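Local structure of minor pilin subunit PapF (Escherichia coli, 2W07) at residues B[68-73]-B[123-128]; B[81-86]-B[137-142]; B[116-121]-B[141-146]. The protein is a minor subunit of P pili, the surface filaments with which the bacterium colonises the epithelium of specific host organs. The protein carries 1 engineered substitution. All blocks are in the same frame, centred on the assembly; numbering follows the deposited sequence.

Contact 1. Residues B[68-73]-B[123-128]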
loop_
_atom_site.group_PDB
_atom_site.type_symbol
_atom_site.label_atom_id
_atom_site.label_comp_id
_atom_site.label_asym_id
_atom_site.label_seq_id
_atom_site.Cartn_x
_atom_site.Cartn_y
_atom_site.Cartn_z
ATOM N N GLY B 68 -27.271 0.027 -7.074
ATOM C CA GLY B 68 -27.858 0.311 -5.779
ATOM C C GLY B 68 -27.046 1.266 -4.926
ATOM O O GLY B 68 -26.032 1.811 -5.367
ATOM N N GLY B 69 -27.486 1.456 -3.688
ATOM C CA GLY B 69 -26.796 2.367 -2.799
ATOM C C GLY B 69 -25.840 1.734 -1.813
ATOM O O GLY B 69 -25.313 2.433 -0.958
ATOM N N GLN B 70 -25.613 0.426 -1.911
ATOM C CA GLN B 70 -24.695 -0.237 -0.985
ATOM C C GLN B 70 -23.255 0.102 -1.371
ATOM O O GLN B 70 -22.934 0.218 -2.554
ATOM C CB GLN B 70 -24.916 -1.755 -1.000
ATOM C CG GLN B 70 -26.323 -2.174 -0.575
ATOM C CD GLN B 70 -27.381 -1.842 -1.618
ATOM O OE1 GLN B 70 -28.546 -1.601 -1.289
ATOM N NE2 GLN B 70 -26.981 -1.841 -2.886
ATOM N N ASN B 71 -22.390 0.263 -0.374
ATOM C CA ASN B 71 -20.999 0.623 -0.634
ATOM C C ASN B 71 -19.995 -0.398 -0.118
ATOM O O ASN B 71 -18.821 -0.072 0.087
ATOM C CB ASN B 71 -20.701 1.981 -0.003
ATOM C CG ASN B 71 -20.843 1.959 1.506
ATOM O OD1 ASN B 71 -21.630 1.182 2.054
ATOM N ND2 ASN B 71 -20.091 2.820 2.188
ATOM N N ASN B 72 -20.442 -1.632 0.078
ATOM C CA ASN B 72 -19.558 -2.670 0.589
ATOM C C ASN B 72 -19.941 -4.020 0.013
ATOM O O ASN B 72 -19.694 -5.064 0.628
ATOM C CB ASN B 72 -19.660 -2.723 2.112
ATOM C CG ASN B 72 -21.023 -3.196 2.585
ATOM O OD1 ASN B 72 -22.056 -2.731 2.100
ATOM N ND2 ASN B 72 -21.032 -4.122 3.537
ATOM N N VAL B 73 -20.542 -3.998 -1.172
ATOM C CA VAL B 73 -20.989 -5.224 -1.809
ATOM C C VAL B 73 -20.380 -5.452 -3.179
ATOM O O VAL B 73 -20.448 -4.592 -4.057
ATOM C CB VAL B 73 -22.530 -5.243 -1.938
ATOM C CG1 VAL B 73 -22.986 -6.552 -2.556
ATOM C CG2 VAL B 73 -23.163 -5.054 -0.567
ATOM N N VAL B 123 -20.367 -11.927 3.639
ATOM C CA VAL B 123 -21.667 -12.571 3.743
ATOM C C VAL B 123 -22.483 -12.386 2.465
ATOM O O VAL B 123 -22.616 -11.272 1.955
ATOM C CB VAL B 123 -22.457 -12.021 4.958
ATOM C CG1 VAL B 123 -22.432 -10.510 4.950
ATOM C CG2 VAL B 123 -23.891 -12.537 4.929
ATOM N N PRO B 124 -23.037 -13.487 1.929
ATOM C CA PRO B 124 -23.840 -13.436 0.707
ATOM C C PRO B 124 -24.981 -12.432 0.809
ATOM O O PRO B 124 -25.545 -12.222 1.883
ATOM C CB PRO B 124 -24.307 -14.884 0.538
ATOM C CG PRO B 124 -24.299 -15.418 1.934
ATOM C CD PRO B 124 -23.020 -14.851 2.483
ATOM N N PHE B 125 -25.305 -11.806 -0.318
ATOM C CA PHE B 125 -26.348 -10.793 -0.362
ATOM C C PHE B 125 -27.090 -10.752 -1.701
ATOM O O PHE B 125 -26.475 -10.590 -2.754
ATOM C CB PHE B 125 -25.721 -9.425 -0.090
ATOM C CG PHE B 125 -26.685 -8.277 -0.187
ATOM C CD1 PHE B 125 -27.646 -8.070 0.795
ATOM C CD2 PHE B 125 -26.632 -7.399 -1.263
ATOM C CE1 PHE B 125 -28.540 -7.006 0.708
ATOM C CE2 PHE B 125 -27.521 -6.330 -1.361
ATOM C CZ PHE B 125 -28.476 -6.134 -0.374
ATOM N N ARG B 126 -28.409 -10.907 -1.667
ATOM C CA ARG B 126 -29.180 -10.828 -2.901
ATOM C C ARG B 126 -30.094 -9.617 -2.824
ATOM O O ARG B 126 -30.912 -9.493 -1.917
ATOM C CB ARG B 126 -29.957 -12.127 -3.171
ATOM C CG ARG B 126 -30.804 -12.669 -2.049
ATOM C CD ARG B 126 -31.303 -14.069 -2.425
ATOM N NE ARG B 126 -32.161 -14.655 -1.396
ATOM C CZ ARG B 126 -33.476 -14.477 -1.323
ATOM N NH1 ARG B 126 -34.101 -13.733 -2.225
ATOM N NH2 ARG B 126 -34.164 -15.036 -0.336
ATOM N N ASN B 127 -29.914 -8.709 -3.780
ATOM C CA ASN B 127 -30.662 -7.462 -3.838
ATOM C C ASN B 127 -31.941 -7.547 -4.652
ATOM O O ASN B 127 -32.470 -6.524 -5.090
ATOM C CB ASN B 127 -29.778 -6.370 -4.425
ATOM C CG ASN B 127 -29.451 -6.622 -5.885
ATOM O OD1 ASN B 127 -29.603 -7.742 -6.377
ATOM N ND2 ASN B 127 -28.996 -5.587 -6.584
ATOM N N GLY B 128 -32.436 -8.761 -4.863
ATOM C CA GLY B 128 -33.660 -8.919 -5.618
ATOM C C GLY B 128 -34.387 -10.215 -5.316
ATOM O O GLY B 128 -33.771 -11.228 -4.969
#
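In the incomplete immunoglobulin-like fold of a pilin subunit, Val73 and Phe125 meet across one face of the larger antiparallel sheet, joining the start of strand 73-75, outermost within this chain, to the end of strand 116-126. Strand 81-87 runs between these two strands, so the contact reaches over it rather than forming through backbone pairing. The geometry supports this reading: the closest pair of CA atoms, Val73 CA and Phe125 CA, is 7.9 Å apart, and no hydrogen bond crosses between the segments. Instead, the backbones of Asn72 and Phe125 each bond to strand 81-87, at Leu85 and Gly82 respectively. Both side chains leave toward each other and cross at about a right angle. The CG1 methyl of Val73 lies 4.0 Å from CD2 of the Phe125 ring, an ordinary van der Waals distance, and approaches it obliquely. The phenyl ring extends this far because its CG lies anti to the backbone N (chi1 177°), which directs it from the strand toward Val73. Val73 also touches Ala84 of strand 81-87, while Phe125 packs on Asp36 from a loop. Val73 is buried, whereas Phe125 keeps part of its surface accessible. Gln70, on the exposed loop before strand 73-75, adds a looser touch through its aliphatic portion, its CG placed obliquely beside the ring by a chi1 of -61°. Together the two segments bury a modest 137 Å². One face of the aromatic ring also receives backbone from its own segment: Asn127 N sits 4.1 Å above the plane of the Phe125 ring, displaced toward its rim. Gln70 CG reaches the neighbouring ring position, 4.4 Å from Phe125 CE2.

Contact 2. Residues B[81-86]-B[137-142]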
loop_
_atom_site.group_PDB
_atom_site.type_symbol
_atom_site.label_atom_id
_atom_site.label_comp_id
_atom_site.label_asym_id
_atom_site.label_seq_id
_atom_site.Cartn_x
_atom_site.Cartn_y
_atom_site.Cartn_z
ATOM N N PHE B 81 -27.025 -11.061 -7.235
ATOM C CA PHE B 81 -26.382 -11.775 -6.142
ATOM C C PHE B 81 -24.966 -11.248 -5.918
ATOM O O PHE B 81 -24.169 -11.160 -6.853
ATOM C CB PHE B 81 -26.324 -13.266 -6.452
ATOM C CG PHE B 81 -25.690 -14.077 -5.363
ATOM C CD1 PHE B 81 -26.405 -14.406 -4.221
ATOM C CD2 PHE B 81 -24.363 -14.476 -5.463
ATOM C CE1 PHE B 81 -25.805 -15.121 -3.193
ATOM C CE2 PHE B 81 -23.758 -15.190 -4.439
ATOM C CZ PHE B 81 -24.481 -15.511 -3.303
ATOM N N GLY B 82 -24.650 -10.897 -4.678
ATOM C CA GLY B 82 -23.325 -10.383 -4.393
ATOM C C GLY B 82 -22.786 -10.797 -3.043
ATOM O O GLY B 82 -23.442 -11.512 -2.282
ATOM N N ILE B 83 -21.571 -10.350 -2.748
ATOM C CA ILE B 83 -20.926 -10.656 -1.479
ATOM C C ILE B 83 -20.659 -9.349 -0.750
ATOM O O ILE B 83 -19.938 -8.492 -1.255
ATOM C CB ILE B 83 -19.585 -11.389 -1.690
ATOM C CG1 ILE B 83 -19.806 -12.668 -2.503
ATOM C CG2 ILE B 83 -18.949 -11.714 -0.344
ATOM C CD1 ILE B 83 -20.680 -13.698 -1.818
ATOM N N ALA B 84 -21.259 -9.194 0.428
ATOM C CA ALA B 84 -21.082 -7.989 1.237
ATOM C C ALA B 84 -19.872 -8.171 2.151
ATOM O O ALA B 84 -19.629 -9.268 2.646
ATOM C CB ALA B 84 -22.339 -7.725 2.071
ATOM N N LEU B 85 -19.120 -7.096 2.381
ATOM C CA LEU B 85 -17.927 -7.171 3.223
ATOM C C LEU B 85 -18.007 -6.308 4.482
ATOM O O LEU B 85 -18.556 -5.204 4.459
ATOM C CB LEU B 85 -16.683 -6.756 2.426
ATOM C CG LEU B 85 -16.349 -7.457 1.107
ATOM C CD1 LEU B 85 -15.041 -6.902 0.560
ATOM C CD2 LEU B 85 -16.240 -8.952 1.323
ATOM N N TYR B 86 -17.445 -6.821 5.574
ATOM C CA TYR B 86 -17.424 -6.114 6.848
ATOM C C TYR B 86 -16.042 -6.230 7.492
ATOM O O TYR B 86 -15.368 -7.250 7.352
ATOM C CB TYR B 86 -18.476 -6.685 7.805
ATOM C CG TYR B 86 -19.899 -6.569 7.306
ATOM C CD1 TYR B 86 -20.399 -7.457 6.354
ATOM C CD2 TYR B 86 -20.740 -5.553 7.767
ATOM C CE1 TYR B 86 -21.696 -7.339 5.871
ATOM C CE2 TYR B 86 -22.045 -5.425 7.291
ATOM C CZ TYR B 86 -22.514 -6.323 6.341
ATOM O OH TYR B 86 -23.796 -6.208 5.858
ATOM N N PHE B 137 -21.370 -19.667 -7.848
ATOM C CA PHE B 137 -20.957 -18.276 -7.981
ATOM C C PHE B 137 -19.504 -18.103 -7.576
ATOM O O PHE B 137 -18.970 -18.874 -6.784
ATOM C CB PHE B 137 -21.834 -17.366 -7.110
ATOM C CG PHE B 137 -21.461 -17.373 -5.650
ATOM C CD1 PHE B 137 -20.377 -16.630 -5.191
ATOM C CD2 PHE B 137 -22.174 -18.145 -4.741
ATOM C CE1 PHE B 137 -20.007 -16.657 -3.846
ATOM C CE2 PHE B 137 -21.813 -18.177 -3.394
ATOM C CZ PHE B 137 -20.726 -17.432 -2.947
ATOM N N ARG B 138 -18.878 -17.075 -8.129
ATOM C CA ARG B 138 -17.497 -16.752 -7.826
ATOM C C ARG B 138 -17.261 -15.285 -8.150
ATOM O O ARG B 138 -17.852 -14.740 -9.082
ATOM C CB ARG B 138 -16.537 -17.649 -8.620
ATOM C CG ARG B 138 -16.975 -17.970 -10.038
ATOM C CD ARG B 138 -16.084 -19.048 -10.651
ATOM N NE ARG B 138 -15.937 -20.202 -9.764
ATOM C CZ ARG B 138 -15.283 -21.317 -10.078
ATOM N NH1 ARG B 138 -14.708 -21.444 -11.266
ATOM N NH2 ARG B 138 -15.204 -22.310 -9.202
ATOM N N THR B 139 -16.409 -14.645 -7.361
ATOM C CA THR B 139 -16.104 -13.240 -7.564
ATOM C C THR B 139 -14.688 -12.967 -7.088
ATOM O O THR B 139 -14.086 -13.798 -6.400
ATOM C CB THR B 139 -17.104 -12.352 -6.798
ATOM O OG1 THR B 139 -16.761 -10.974 -6.977
ATOM C CG2 THR B 139 -17.100 -12.698 -5.325
ATOM N N THR B 140 -14.154 -11.812 -7.465
ATOM C CA THR B 140 -12.796 -11.448 -7.081
ATOM C C THR B 140 -12.697 -9.992 -6.640
ATOM O O THR B 140 -13.295 -9.096 -7.246
ATOM C CB THR B 140 -11.807 -11.654 -8.246
ATOM O OG1 THR B 140 -12.133 -12.857 -8.952
ATOM C CG2 THR B 140 -10.391 -11.774 -7.713
ATOM N N ALA B 141 -11.937 -9.771 -5.576
ATOM C CA ALA B 141 -11.723 -8.438 -5.037
ATOM C C ALA B 141 -10.218 -8.209 -4.927
ATOM O O ALA B 141 -9.452 -9.153 -4.734
ATOM C CB ALA B 141 -12.371 -8.317 -3.658
ATOM N N SER B 142 -9.795 -6.958 -5.062
ATOM C CA SER B 142 -8.381 -6.640 -4.952
ATOM C C SER B 142 -8.125 -6.097 -3.556
ATOM O O SER B 142 -8.898 -5.299 -3.043
ATOM C CB SER B 142 -7.975 -5.597 -5.990
ATOM O OG SER B 142 -8.281 -6.039 -7.298
#
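This is a buried, wholly apolar contact between the two sheets of the pilin's immunoglobulin-like sandwich: Phe81 and Ile83 of strand 81-87 face Phe137, just before strand 138-147, and Thr139 near its start. The evidence for a core location is that all four touching residues are buried. Phe81 and Ile83 both point toward segment 137-142, while a side chain at Gly82, between them, would point away. The touching parts, taken from CA 81 to 83 and from CA 137 to 139, run 48° apart, and Ile83 CA is 8.2 Å from Thr139 CA, a spacing bridged by side chains alone. The phenyl rings of Phe81 and Phe137 meet closely as an oblique pair, their planes inclined at 56°. Phe81 presents CE2 over one face of the Phe137 ring, 3.3 Å above its plane and displaced toward the rim. Farther along the same ring, Ile83 CD1 comes in obliquely, 3.6 Å from Phe137 CE1. The Ile83 chain then continues the apolar line toward its base, where CG1 lies 3.9 Å from Thr139 CG2. Thr139 is turned with OG1 anti to its own N (chi1 178°), which gives the methyl to Ile83 and leaves the hydroxyl to hydrogen-bond with Ala75 O. Beyond the two segments, Phe27 meets the Phe137 ring and His34 meets that of Phe81. Residues Arg138 to Ser142 also pair in parallel with a strand of the other protein chain, consistent with chaperone donor-strand complementation. With the threonine's polar atom satisfied elsewhere and no hydrogen bond across the segments, cohesion here probably rests largely on dispersion and exclusion of water, helped by the close fit of methyl groups and rings.

Contact 3. Residues B[116-121]-B[141-146]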
loop_
_atom_site.group_PDB
_atom_site.type_symbol
_atom_site.label_atom_id
_atom_site.label_comp_id
_atom_site.label_asym_id
_atom_site.label_seq_id
_atom_site.Cartn_x
_atom_site.Cartn_y
_atom_site.Cartn_z
ATOM N N SER B 116 1.194 -8.606 12.728
ATOM C CA SER B 116 -0.190 -8.150 12.842
ATOM C C SER B 116 -1.106 -8.925 11.904
ATOM O O SER B 116 -0.643 -9.621 11.002
ATOM C CB SER B 116 -0.289 -6.651 12.534
ATOM O OG SER B 116 0.153 -6.362 11.219
ATOM N N THR B 117 -2.410 -8.794 12.119
ATOM C CA THR B 117 -3.388 -9.491 11.298
ATOM C C THR B 117 -4.504 -8.574 10.812
ATOM O O THR B 117 -4.666 -7.456 11.298
ATOM C CB THR B 117 -4.033 -10.652 12.077
ATOM O OG1 THR B 117 -4.958 -11.341 11.228
ATOM C CG2 THR B 117 -4.776 -10.125 13.298
ATOM N N PHE B 118 -5.264 -9.061 9.841
ATOM C CA PHE B 118 -6.387 -8.323 9.287
ATOM C C PHE B 118 -7.531 -9.317 9.129
ATOM O O PHE B 118 -7.398 -10.337 8.447
ATOM C CB PHE B 118 -6.037 -7.716 7.926
ATOM C CG PHE B 118 -7.149 -6.902 7.322
ATOM C CD1 PHE B 118 -7.588 -5.732 7.938
ATOM C CD2 PHE B 118 -7.765 -7.307 6.140
ATOM C CE1 PHE B 118 -8.622 -4.974 7.386
ATOM C CE2 PHE B 118 -8.805 -6.554 5.577
ATOM C CZ PHE B 118 -9.234 -5.386 6.204
ATOM N N THR B 119 -8.648 -9.013 9.777
ATOM C CA THR B 119 -9.821 -9.871 9.736
ATOM C C THR B 119 -10.964 -9.163 9.022
ATOM O O THR B 119 -11.217 -7.985 9.263
ATOM C CB THR B 119 -10.282 -10.233 11.172
ATOM O OG1 THR B 119 -9.251 -10.975 11.833
ATOM C CG2 THR B 119 -11.557 -11.062 11.137
ATOM N N PHE B 120 -11.639 -9.876 8.130
ATOM C CA PHE B 120 -12.776 -9.305 7.421
ATOM C C PHE B 120 -13.845 -10.367 7.253
ATOM O O PHE B 120 -13.544 -11.551 7.102
ATOM C CB PHE B 120 -12.353 -8.728 6.061
ATOM C CG PHE B 120 -11.912 -9.754 5.056
ATOM C CD1 PHE B 120 -12.754 -10.129 4.013
ATOM C CD2 PHE B 120 -10.642 -10.320 5.127
ATOM C CE1 PHE B 120 -12.339 -11.050 3.049
ATOM C CE2 PHE B 120 -10.214 -11.244 4.172
ATOM C CZ PHE B 120 -11.066 -11.608 3.129
ATOM N N THR B 121 -15.099 -9.937 7.309
ATOM C CA THR B 121 -16.216 -10.852 7.177
ATOM C C THR B 121 -16.973 -10.655 5.868
ATOM O O THR B 121 -17.284 -9.528 5.472
ATOM C CB THR B 121 -17.182 -10.690 8.357
ATOM O OG1 THR B 121 -16.512 -11.080 9.560
ATOM C CG2 THR B 121 -18.417 -11.554 8.165
ATOM N N ALA B 141 -11.937 -9.771 -5.576
ATOM C CA ALA B 141 -11.723 -8.438 -5.037
ATOM C C ALA B 141 -10.218 -8.209 -4.927
ATOM O O ALA B 141 -9.452 -9.153 -4.734
ATOM C CB ALA B 141 -12.371 -8.317 -3.658
ATOM N N SER B 142 -9.795 -6.958 -5.062
ATOM C CA SER B 142 -8.381 -6.640 -4.952
ATOM C C SER B 142 -8.125 -6.097 -3.556
ATOM O O SER B 142 -8.898 -5.299 -3.043
ATOM C CB SER B 142 -7.975 -5.597 -5.990
ATOM O OG SER B 142 -8.281 -6.039 -7.298
ATOM N N MET B 143 -7.050 -6.557 -2.936
ATOM C CA MET B 143 -6.690 -6.088 -1.614
ATOM C C MET B 143 -5.305 -5.467 -1.745
ATOM O O MET B 143 -4.307 -6.178 -1.889
ATOM C CB MET B 143 -6.680 -7.251 -0.622
ATOM C CG MET B 143 -6.301 -6.862 0.785
ATOM S SD MET B 143 -6.569 -8.218 1.937
ATOM C CE MET B 143 -8.332 -7.988 2.290
ATOM N N SER B 144 -5.260 -4.136 -1.712
ATOM C CA SER B 144 -4.009 -3.400 -1.856
ATOM C C SER B 144 -3.321 -3.023 -0.559
ATOM O O SER B 144 -3.923 -2.424 0.337
ATOM C CB SER B 144 -4.233 -2.118 -2.664
ATOM O OG SER B 144 -4.701 -2.409 -3.966
ATOM N N MET B 145 -2.047 -3.380 -0.471
ATOM C CA MET B 145 -1.233 -3.038 0.683
ATOM C C MET B 145 -0.510 -1.779 0.209
ATOM O O MET B 145 0.349 -1.834 -0.673
ATOM C CB MET B 145 -0.230 -4.158 0.990
ATOM C CG MET B 145 -0.656 -5.104 2.114
ATOM S SD MET B 145 -2.357 -5.703 1.995
ATOM C CE MET B 145 -2.296 -6.509 0.403
ATOM N N ILE B 146 -0.885 -0.647 0.783
ATOM C CA ILE B 146 -0.310 0.635 0.406
ATOM C C ILE B 146 0.709 1.072 1.447
ATOM O O ILE B 146 0.358 1.448 2.563
ATOM C CB ILE B 146 -1.428 1.680 0.271
ATOM C CG1 ILE B 146 -2.449 1.175 -0.763
ATOM C CG2 ILE B 146 -0.838 3.043 -0.118
ATOM C CD1 ILE B 146 -3.810 1.842 -0.690
#
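A single methyl group, Met143 CE, serves two phenylalanines in different ways, lying at the edge of the Phe118 ring near its plane and over one face of the Phe120 ring. The measurements separate the two modes. Met143 CE is 3.6 Å from Phe118 CE2, with Phe118 CD2 next at 4.0 Å, so the methyl sits at the CD2-CE2 edge of the Phe118 ring. Above Phe120 it stands 4.2 Å from the plane, offset toward the rim. Sulfur takes part as well: Met143 SD lies 5.5 Å from the Phe118 centroid, 63° off the ring normal, an oblique Met-aromatic contact. The thioether gets there through an extended stem, CG anti to N and chi2 near 171°, followed by a bend at chi3 of -84° that carries CE to the Phe118 edge and over the Phe120 face. These side chains span the gap between the two sheets of the immunoglobulin-like sandwich, from strand 116-126 to strand 138-147, where the closest CA atoms of the two segments, Phe118 CA and Met143 CA, are 11.1 Å apart. Ile59 of strand 57-62 touches both Phe118 and Met143. Strand 138-147 is additionally paired in parallel with a strand of the other protein chain, from which an apolar side chain packs on Met143, consistent with the chaperone filling the pilin's hydrophobic groove. On strand 116-126 Thr117, Thr119 and Thr121 alternate with the phenylalanines, and Thr119 OG1 and Thr45 OG1 of strand 42-49 share a hydrogen bond.

In the fold
Strand 116-126 takes part in contacts 1 and 3, whose centres are about 20 Å apart on opposite sides of the chain's centre. Contact 2 lies closer to that centre, about 9 Å from the centre of contact 1 and 14 Å from that of contact 3, and shares strand 138-147 with contact 3. Along the chain the segments run 68-73, 81-86, 116-121, 123-128, then 137-142 overlapping 141-146. Hydrogen-bonded neighbours 81-87 and 116-126 tie all three together. Contact 1 joins the larger sheet to the loop leading into its strand 73-75, whereas contacts 2 and 3 join that sheet to the smaller one, which the other protein's strand extends.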